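Local structure of LP15968p (Drosophila melanogaster, 3MN8) at residues V63-R68 against G72-A77; P93-A98 against C299-I304; D136-P141 against V202-S207. The protein releases C-terminal arginine or lysine from peptides and proteins, as the active first carboxypeptidase unit of a longer zinc metallocarboxypeptidase. One frame throughout, in Å; residues are numbered along the deposited sequence.

Interaction 1 of 3, residues V63-R68 against G72-A77; sequences VHFLGR and GRNLLA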
# COMPACT_ATOMS: atom_id res chain seq x y z
N VAL A 63 -15.67 -2.46 8.70
CA VAL A 63 -15.79 -1.60 7.53
C VAL A 63 -15.60 -0.15 7.91
O VAL A 63 -16.15 0.32 8.90
CB VAL A 63 -17.15 -1.73 6.86
CG1 VAL A 63 -17.32 -0.65 5.82
CG2 VAL A 63 -17.31 -3.12 6.23
N HIS A 64 -14.83 0.56 7.08
CA HIS A 64 -14.55 1.97 7.27
C HIS A 64 -15.02 2.77 6.07
O HIS A 64 -14.75 2.40 4.92
CB HIS A 64 -13.05 2.15 7.46
CG HIS A 64 -12.52 1.40 8.64
ND1 HIS A 64 -12.47 1.95 9.91
CD2 HIS A 64 -12.04 0.14 8.75
CE1 HIS A 64 -11.98 1.06 10.75
NE2 HIS A 64 -11.70 -0.04 10.07
N PHE A 65 -15.73 3.86 6.35
CA PHE A 65 -16.19 4.80 5.32
C PHE A 65 -15.15 5.91 5.16
O PHE A 65 -14.79 6.57 6.14
CB PHE A 65 -17.55 5.38 5.74
CG PHE A 65 -18.00 6.55 4.91
CD1 PHE A 65 -17.70 7.85 5.29
CD2 PHE A 65 -18.76 6.36 3.77
CE1 PHE A 65 -18.12 8.93 4.53
CE2 PHE A 65 -19.20 7.43 3.02
CZ PHE A 65 -18.87 8.72 3.40
N LEU A 66 -14.66 6.09 3.94
CA LEU A 66 -13.62 7.07 3.65
C LEU A 66 -14.23 8.29 3.01
O LEU A 66 -13.74 9.41 3.16
CB LEU A 66 -12.57 6.47 2.72
CG LEU A 66 -11.97 5.13 3.13
CD1 LEU A 66 -10.83 4.77 2.21
CD2 LEU A 66 -11.47 5.18 4.55
N GLY A 67 -15.32 8.08 2.28
CA GLY A 67 -16.01 9.19 1.67
C GLY A 67 -16.84 8.70 0.50
O GLY A 67 -17.02 7.50 0.33
N ARG A 68 -17.33 9.64 -0.30
CA ARG A 68 -18.17 9.28 -1.42
C ARG A 68 -17.66 9.89 -2.73
O ARG A 68 -16.97 10.91 -2.73
CB ARG A 68 -19.61 9.69 -1.13
CG ARG A 68 -20.50 8.56 -0.63
CD ARG A 68 -21.66 9.12 0.18
NE ARG A 68 -22.65 8.11 0.51
CZ ARG A 68 -23.27 8.02 1.68
NH1 ARG A 68 -23.01 8.88 2.65
NH2 ARG A 68 -24.16 7.06 1.88
N GLY A 72 -22.14 9.66 -5.75
CA GLY A 72 -22.74 9.16 -4.52
C GLY A 72 -22.27 7.80 -4.04
O GLY A 72 -22.68 7.33 -2.98
N ARG A 73 -21.41 7.16 -4.81
CA ARG A 73 -20.94 5.83 -4.45
C ARG A 73 -19.99 5.85 -3.27
O ARG A 73 -19.10 6.70 -3.18
CB ARG A 73 -20.30 5.16 -5.66
CG ARG A 73 -21.20 5.18 -6.88
CD ARG A 73 -20.59 4.41 -8.01
NE ARG A 73 -21.10 4.89 -9.29
CZ ARG A 73 -22.11 4.32 -9.94
NH1 ARG A 73 -22.53 4.82 -11.09
NH2 ARG A 73 -22.70 3.25 -9.44
N ASN A 74 -20.18 4.91 -2.35
CA ASN A 74 -19.36 4.84 -1.15
C ASN A 74 -17.96 4.34 -1.42
O ASN A 74 -17.79 3.31 -2.06
CB ASN A 74 -20.04 3.97 -0.10
CG ASN A 74 -21.15 4.70 0.64
OD1 ASN A 74 -21.09 5.91 0.87
ND2 ASN A 74 -22.18 3.96 1.01
N LEU A 75 -16.97 5.07 -0.92
CA LEU A 75 -15.59 4.62 -0.92
C LEU A 75 -15.33 3.93 0.41
O LEU A 75 -15.35 4.58 1.46
CB LEU A 75 -14.63 5.79 -1.11
CG LEU A 75 -14.44 6.40 -2.51
CD1 LEU A 75 -15.63 6.14 -3.42
CD2 LEU A 75 -14.18 7.89 -2.43
N LEU A 76 -15.10 2.62 0.37
CA LEU A 76 -15.06 1.78 1.57
C LEU A 76 -13.74 1.03 1.73
O LEU A 76 -13.12 0.62 0.75
CB LEU A 76 -16.19 0.75 1.52
CG LEU A 76 -17.64 1.22 1.50
CD1 LEU A 76 -18.57 0.06 1.14
CD2 LEU A 76 -18.03 1.82 2.84
N ALA A 77 -13.32 0.83 2.98
CA ALA A 77 -12.12 0.05 3.28
C ALA A 77 -12.40 -0.97 4.35
O ALA A 77 -12.87 -0.63 5.43
CB ALA A 77 -10.99 0.95 3.73
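The ring of Phe65 has Asn74 OD1 at its edge, in plane, with Phe65 CE2 3.2 Å from that oxygen. The ring and the amide stand nearly perpendicular, their planes 85° apart. One ring face lies over Gly67 N of its own strand. CG of Phe65 is anti to the backbone N (chi1 169°), which carries the ring along the strand toward Arg68. The guanidinium of Arg68 has Asn74 OD1 over one face and Gly72 O near its plane at the edge. The Arg68 and Asn74 side chains run side by side and point the same way. Arg68 NE lies close to Asn74 OD1, but the angle is too poor for a hydrogen bond. The His64 imidazole takes Ala77 O at its edge, and its NE2 is hydrogen-bonded to Gln79 OE1.

Four backbone hydrogen bonds join the strands. His64 N to Ala77 O is 2.8 Å and Ala77 N to His64 O is 2.9 Å. Leu66 N to Leu75 O is 3.0 Å, and Leu75 N to Gly67 O is 2.7 Å. Between Phe65 and Gly67 the register slips by one residue, a beta bulge in which Leu66 and Gly67 both face Leu75. Leu66 CD1 rests 4.1 Å from Ala77 CB. On the face that carries Phe65 and Asn74, Leu76 CD2 meets Val63 CG1 at 3.9 Å. Helix 43-56 lies against Val63 and Leu76, while helix 196-205 packs on Leu66, Leu75 and Ala77. The arrangement is a bulged antiparallel beta hairpin, and its strand 61-68 forms one edge of the central mixed sheet of this M14 domain.

Interaction 2 of 3, residues P93-A98 against C299-I304; sequences PVKYIA and CFELTI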
# COMPACT_ATOMS: atom_id res chain seq x y z
N PRO A 93 0.11 -0.80 10.70
CA PRO A 93 -1.03 -0.62 9.81
C PRO A 93 -0.52 -0.62 8.37
O PRO A 93 0.54 -0.08 8.07
CB PRO A 93 -1.59 0.76 10.19
CG PRO A 93 -0.55 1.41 11.05
CD PRO A 93 0.63 0.48 11.20
N VAL A 94 -1.28 -1.25 7.49
CA VAL A 94 -0.89 -1.37 6.11
C VAL A 94 -2.15 -1.24 5.28
O VAL A 94 -3.25 -1.46 5.80
CB VAL A 94 -0.23 -2.74 5.85
CG1 VAL A 94 0.25 -2.84 4.42
CG2 VAL A 94 0.91 -2.98 6.83
N LYS A 95 -2.00 -0.88 4.00
CA LYS A 95 -3.15 -0.78 3.09
C LYS A 95 -2.87 -1.28 1.67
O LYS A 95 -1.74 -1.20 1.17
CB LYS A 95 -3.69 0.65 3.04
CG LYS A 95 -2.73 1.68 2.47
CD LYS A 95 -2.61 2.87 3.42
CE LYS A 95 -2.32 4.16 2.65
NZ LYS A 95 -1.17 4.08 1.72
N TYR A 96 -3.90 -1.82 1.05
CA TYR A 96 -3.88 -2.13 -0.38
C TYR A 96 -5.00 -1.35 -1.07
O TYR A 96 -6.17 -1.44 -0.68
CB TYR A 96 -4.10 -3.63 -0.61
CG TYR A 96 -2.83 -4.45 -0.55
CD1 TYR A 96 -1.59 -3.86 -0.73
CD2 TYR A 96 -2.88 -5.83 -0.32
CE1 TYR A 96 -0.43 -4.61 -0.70
CE2 TYR A 96 -1.72 -6.59 -0.28
CZ TYR A 96 -0.50 -5.97 -0.46
OH TYR A 96 0.68 -6.69 -0.42
N ILE A 97 -4.65 -0.56 -2.09
CA ILE A 97 -5.71 0.09 -2.85
C ILE A 97 -5.71 -0.44 -4.28
O ILE A 97 -4.66 -0.83 -4.79
CB ILE A 97 -5.63 1.64 -2.84
CG1 ILE A 97 -5.73 2.21 -1.41
CG2 ILE A 97 -6.79 2.20 -3.65
CD1 ILE A 97 -4.43 2.33 -0.68
N ALA A 98 -6.89 -0.47 -4.90
CA ALA A 98 -7.00 -0.91 -6.28
C ALA A 98 -7.94 -0.02 -7.10
O ALA A 98 -8.61 0.87 -6.57
CB ALA A 98 -7.46 -2.34 -6.33
N CYS A 299 4.50 6.42 4.99
CA CYS A 299 4.14 5.24 4.22
C CYS A 299 5.00 5.03 2.98
O CYS A 299 5.34 5.98 2.28
CB CYS A 299 2.66 5.25 3.84
SG CYS A 299 2.00 3.63 3.32
N PHE A 300 5.34 3.76 2.72
CA PHE A 300 6.08 3.35 1.54
C PHE A 300 5.16 2.62 0.56
O PHE A 300 4.95 1.42 0.67
CB PHE A 300 7.22 2.39 1.94
CG PHE A 300 8.35 3.04 2.71
CD1 PHE A 300 9.63 2.50 2.65
CD2 PHE A 300 8.13 4.18 3.48
CE1 PHE A 300 10.68 3.09 3.36
CE2 PHE A 300 9.18 4.76 4.20
CZ PHE A 300 10.45 4.22 4.14
N GLU A 301 4.60 3.34 -0.41
CA GLU A 301 3.68 2.75 -1.38
C GLU A 301 4.37 2.34 -2.68
O GLU A 301 5.13 3.10 -3.27
CB GLU A 301 2.52 3.70 -1.67
CG GLU A 301 1.54 3.22 -2.72
CD GLU A 301 0.23 4.01 -2.70
OE1 GLU A 301 -0.51 3.92 -1.69
OE2 GLU A 301 -0.07 4.71 -3.70
N LEU A 302 4.08 1.12 -3.13
CA LEU A 302 4.46 0.69 -4.48
C LEU A 302 3.29 0.87 -5.42
O LEU A 302 2.14 0.85 -5.00
CB LEU A 302 4.85 -0.79 -4.50
CG LEU A 302 6.11 -1.21 -3.77
CD1 LEU A 302 6.39 -2.68 -4.08
CD2 LEU A 302 7.28 -0.34 -4.19
N THR A 303 3.60 1.02 -6.71
CA THR A 303 2.60 0.97 -7.76
C THR A 303 2.74 -0.39 -8.45
O THR A 303 3.82 -0.72 -8.94
CB THR A 303 2.79 2.08 -8.82
OG1 THR A 303 2.97 3.35 -8.19
CG2 THR A 303 1.58 2.16 -9.76
N ILE A 304 1.67 -1.17 -8.48
CA ILE A 304 1.77 -2.49 -9.10
C ILE A 304 0.81 -2.72 -10.27
O ILE A 304 -0.42 -2.60 -10.13
CB ILE A 304 1.65 -3.61 -8.08
CG1 ILE A 304 2.80 -3.53 -7.09
CG2 ILE A 304 1.66 -4.96 -8.78
CD1 ILE A 304 2.56 -4.31 -5.83
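Cys299 touches Lys95 across the gap, its SG 3.6 Å from Lys95 NZ. Chi1 of -163° swings SG away from the backbone N and out to the lysine's end. Two residues on, Glu301 makes the main contact. Its OE1 forms a salt bridge with Lys95 NZ at 3.5 Å, a long one. The two side chains cross at about a right angle: the glutamate reaches out extended, while the lysine bends at three of its torsions. Ile97 CD1 approaches the same OE1 at 4.3 Å. Both charged ends have further partners. Asn293 OD1 accepts a hydrogen bond from Lys95 NZ, Ser213 OG is hydrogen-bonded to Glu301 OE1, and Phe210 gives the lysine a cation-pi contact. In this buried place such a network probably keeps both groups charged. Thr303 touches the bound (2-guanidinoethylmercapto)succinic acid, so this strand lines the active-site pocket. The Glu301 side chain is about 7 Å from that of the zinc ligand His217.

The segments are not adjacent in the sheet. Strand 212-217 runs between them, so the CA atoms of Lys95 and Glu301 are 8.9 Å apart. Helix 289-296 packs on Cys299 and Glu301, whereas helix 317-333 packs on Val94, Tyr96 and Ile304.

Interaction 3 of 3, residues D136-P141 against V202-S207; sequences DIYLVP and VNWIVS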
# COMPACT_ATOMS: atom_id res chain seq x y z
N ASP A 136 -1.97 -4.92 10.92
CA ASP A 136 -3.27 -4.27 10.81
C ASP A 136 -3.53 -3.93 9.35
O ASP A 136 -2.92 -3.01 8.80
CB ASP A 136 -3.28 -3.00 11.64
CG ASP A 136 -4.50 -2.89 12.51
OD1 ASP A 136 -4.71 -3.77 13.37
OD2 ASP A 136 -5.24 -1.91 12.33
N ILE A 137 -4.44 -4.68 8.74
CA ILE A 137 -4.57 -4.65 7.31
C ILE A 137 -5.85 -3.99 6.80
O ILE A 137 -6.95 -4.31 7.26
CB ILE A 137 -4.44 -6.05 6.75
CG1 ILE A 137 -3.06 -6.65 7.10
CG2 ILE A 137 -4.70 -6.04 5.25
CD1 ILE A 137 -2.97 -8.18 6.94
N TYR A 138 -5.70 -3.07 5.86
CA TYR A 138 -6.83 -2.39 5.21
C TYR A 138 -6.88 -2.63 3.69
O TYR A 138 -5.88 -2.41 2.97
CB TYR A 138 -6.76 -0.89 5.46
CG TYR A 138 -6.86 -0.50 6.91
CD1 TYR A 138 -5.78 -0.60 7.75
CD2 TYR A 138 -8.05 0.00 7.43
CE1 TYR A 138 -5.86 -0.23 9.07
CE2 TYR A 138 -8.15 0.38 8.74
CZ TYR A 138 -7.05 0.26 9.56
OH TYR A 138 -7.13 0.62 10.89
N LEU A 139 -8.04 -3.06 3.22
CA LEU A 139 -8.24 -3.38 1.81
C LEU A 139 -9.27 -2.46 1.14
O LEU A 139 -10.44 -2.37 1.57
CB LEU A 139 -8.65 -4.85 1.64
CG LEU A 139 -7.80 -5.90 2.36
CD1 LEU A 139 -8.33 -7.31 2.07
CD2 LEU A 139 -6.33 -5.76 1.94
N VAL A 140 -8.83 -1.78 0.09
CA VAL A 140 -9.67 -0.89 -0.70
C VAL A 140 -9.73 -1.39 -2.15
O VAL A 140 -8.94 -0.95 -3.00
CB VAL A 140 -9.14 0.56 -0.66
CG1 VAL A 140 -10.15 1.53 -1.28
CG2 VAL A 140 -8.79 0.97 0.77
N PRO A 141 -10.65 -2.33 -2.43
CA PRO A 141 -10.83 -2.90 -3.77
C PRO A 141 -10.98 -1.85 -4.88
O PRO A 141 -10.45 -2.04 -5.98
CB PRO A 141 -12.12 -3.72 -3.62
CG PRO A 141 -12.15 -4.09 -2.20
CD PRO A 141 -11.56 -2.93 -1.45
N VAL A 202 -6.54 11.25 0.62
CA VAL A 202 -5.57 12.11 1.24
C VAL A 202 -5.80 12.10 2.75
O VAL A 202 -4.89 11.81 3.52
CB VAL A 202 -5.67 13.55 0.72
CG1 VAL A 202 -4.91 14.50 1.64
CG2 VAL A 202 -5.16 13.62 -0.72
N ASN A 203 -7.04 12.37 3.14
CA ASN A 203 -7.43 12.45 4.54
C ASN A 203 -7.10 11.18 5.27
O ASN A 203 -6.64 11.19 6.41
CB ASN A 203 -8.94 12.67 4.65
CG ASN A 203 -9.32 14.12 4.65
OD1 ASN A 203 -8.53 15.00 4.27
ND2 ASN A 203 -10.55 14.40 5.08
N TRP A 204 -7.37 10.08 4.59
CA TRP A 204 -7.18 8.77 5.17
C TRP A 204 -5.70 8.50 5.37
O TRP A 204 -5.26 8.17 6.47
CB TRP A 204 -7.80 7.72 4.25
CG TRP A 204 -7.90 6.38 4.87
CD1 TRP A 204 -8.40 6.09 6.11
CD2 TRP A 204 -7.51 5.13 4.28
NE1 TRP A 204 -8.33 4.73 6.34
CE2 TRP A 204 -7.79 4.12 5.23
CE3 TRP A 204 -6.95 4.76 3.06
CZ2 TRP A 204 -7.52 2.77 4.98
CZ3 TRP A 204 -6.69 3.43 2.82
CH2 TRP A 204 -6.97 2.45 3.77
N ILE A 205 -4.94 8.69 4.31
CA ILE A 205 -3.51 8.38 4.32
C ILE A 205 -2.76 9.07 5.46
O ILE A 205 -1.87 8.48 6.08
CB ILE A 205 -2.85 8.68 2.93
CG1 ILE A 205 -3.47 7.80 1.84
CG2 ILE A 205 -1.36 8.45 2.96
CD1 ILE A 205 -3.20 8.28 0.43
N VAL A 206 -3.14 10.32 5.76
CA VAL A 206 -2.48 11.09 6.81
C VAL A 206 -3.14 10.87 8.18
O VAL A 206 -2.67 11.39 9.20
CB VAL A 206 -2.46 12.61 6.50
CG1 VAL A 206 -1.64 12.89 5.24
CG2 VAL A 206 -3.88 13.14 6.35
N SER A 207 -4.21 10.08 8.20
CA SER A 207 -5.00 9.90 9.41
C SER A 207 -4.44 8.79 10.31
O SER A 207 -4.75 8.73 11.50
CB SER A 207 -6.47 9.62 9.07
OG SER A 207 -6.71 8.25 8.80
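Trp204 and Tyr138 form the aromatic part of this contact. They make an offset edge-to-face pair, with the indole edge turned toward the tyrosine face. The centroids of the Tyr138 ring and the Trp204 six-membered ring are 5.8 Å apart, and the planes stand at 75°. The nearest ring atoms are Trp204 CZ2 and Tyr138 CD2, 3.7 Å apart. With chi1 at -168° the indole leaves the helix pointing at the sheet, benzo ring first.

The remaining contacts are aliphatic on the strand side. Tyr138 CB lies at the indole edge, in plane, 3.7 Å from Trp204 CH2. Val140 offers one branch: its CG2 is 3.8 Å from Trp204 CH2 and also 3.8 Å from Trp204 CZ3. The valine and the tryptophan slide past each other in opposite directions.

The polar groups make their hydrogen bonds away from the aromatic contact. Trp204 O accepts one from Ser207 OG at 2.7 Å, in the carbonyl plane and on a lone pair. It also accepts one from Ser207 N at 2.8 Å. Two hydrogen bonds from one residue thus grip this carbonyl. Tyr138 OH is hydrogen-bonded to Lys208 NZ. Phe210 adds a second edge-to-face partner for Trp204, and Ala77 of strand 74-80 touches both Trp204 and Val140.

Here helix 196-205 packs on one face of the central mixed sheet of the M14 catalytic domain. The buried join between strand and helix is apolar. It probably rests on close packing and dispersion; any edge-to-face attraction is probably modest, since the pair is offset and Trp204 CZ2 comes in obliquely.

How the interactions relate
From the N terminus, interaction 1 comes first and closes a tight hairpin with three residues between its segments. The chain then enters strand 93-97, which opens interaction 2. Before that contact closes, residues 136-141 and 202-207 meet, so interaction 3 opens and shuts within the long excursion from 98 to 299. Interaction 1 precedes both, and none cross. All three reach the same central sheet. Strand 136-140 lies between strands 74-80 and 93-97, with Val94 N 2.7 Å from Asp136 O. Helix 196-205 joins interactions 1 and 3, since its Trp204 is shared by the hairpin and strand 136-140. Interaction 2 extends the ties across strand 212-217 to strand 300-305.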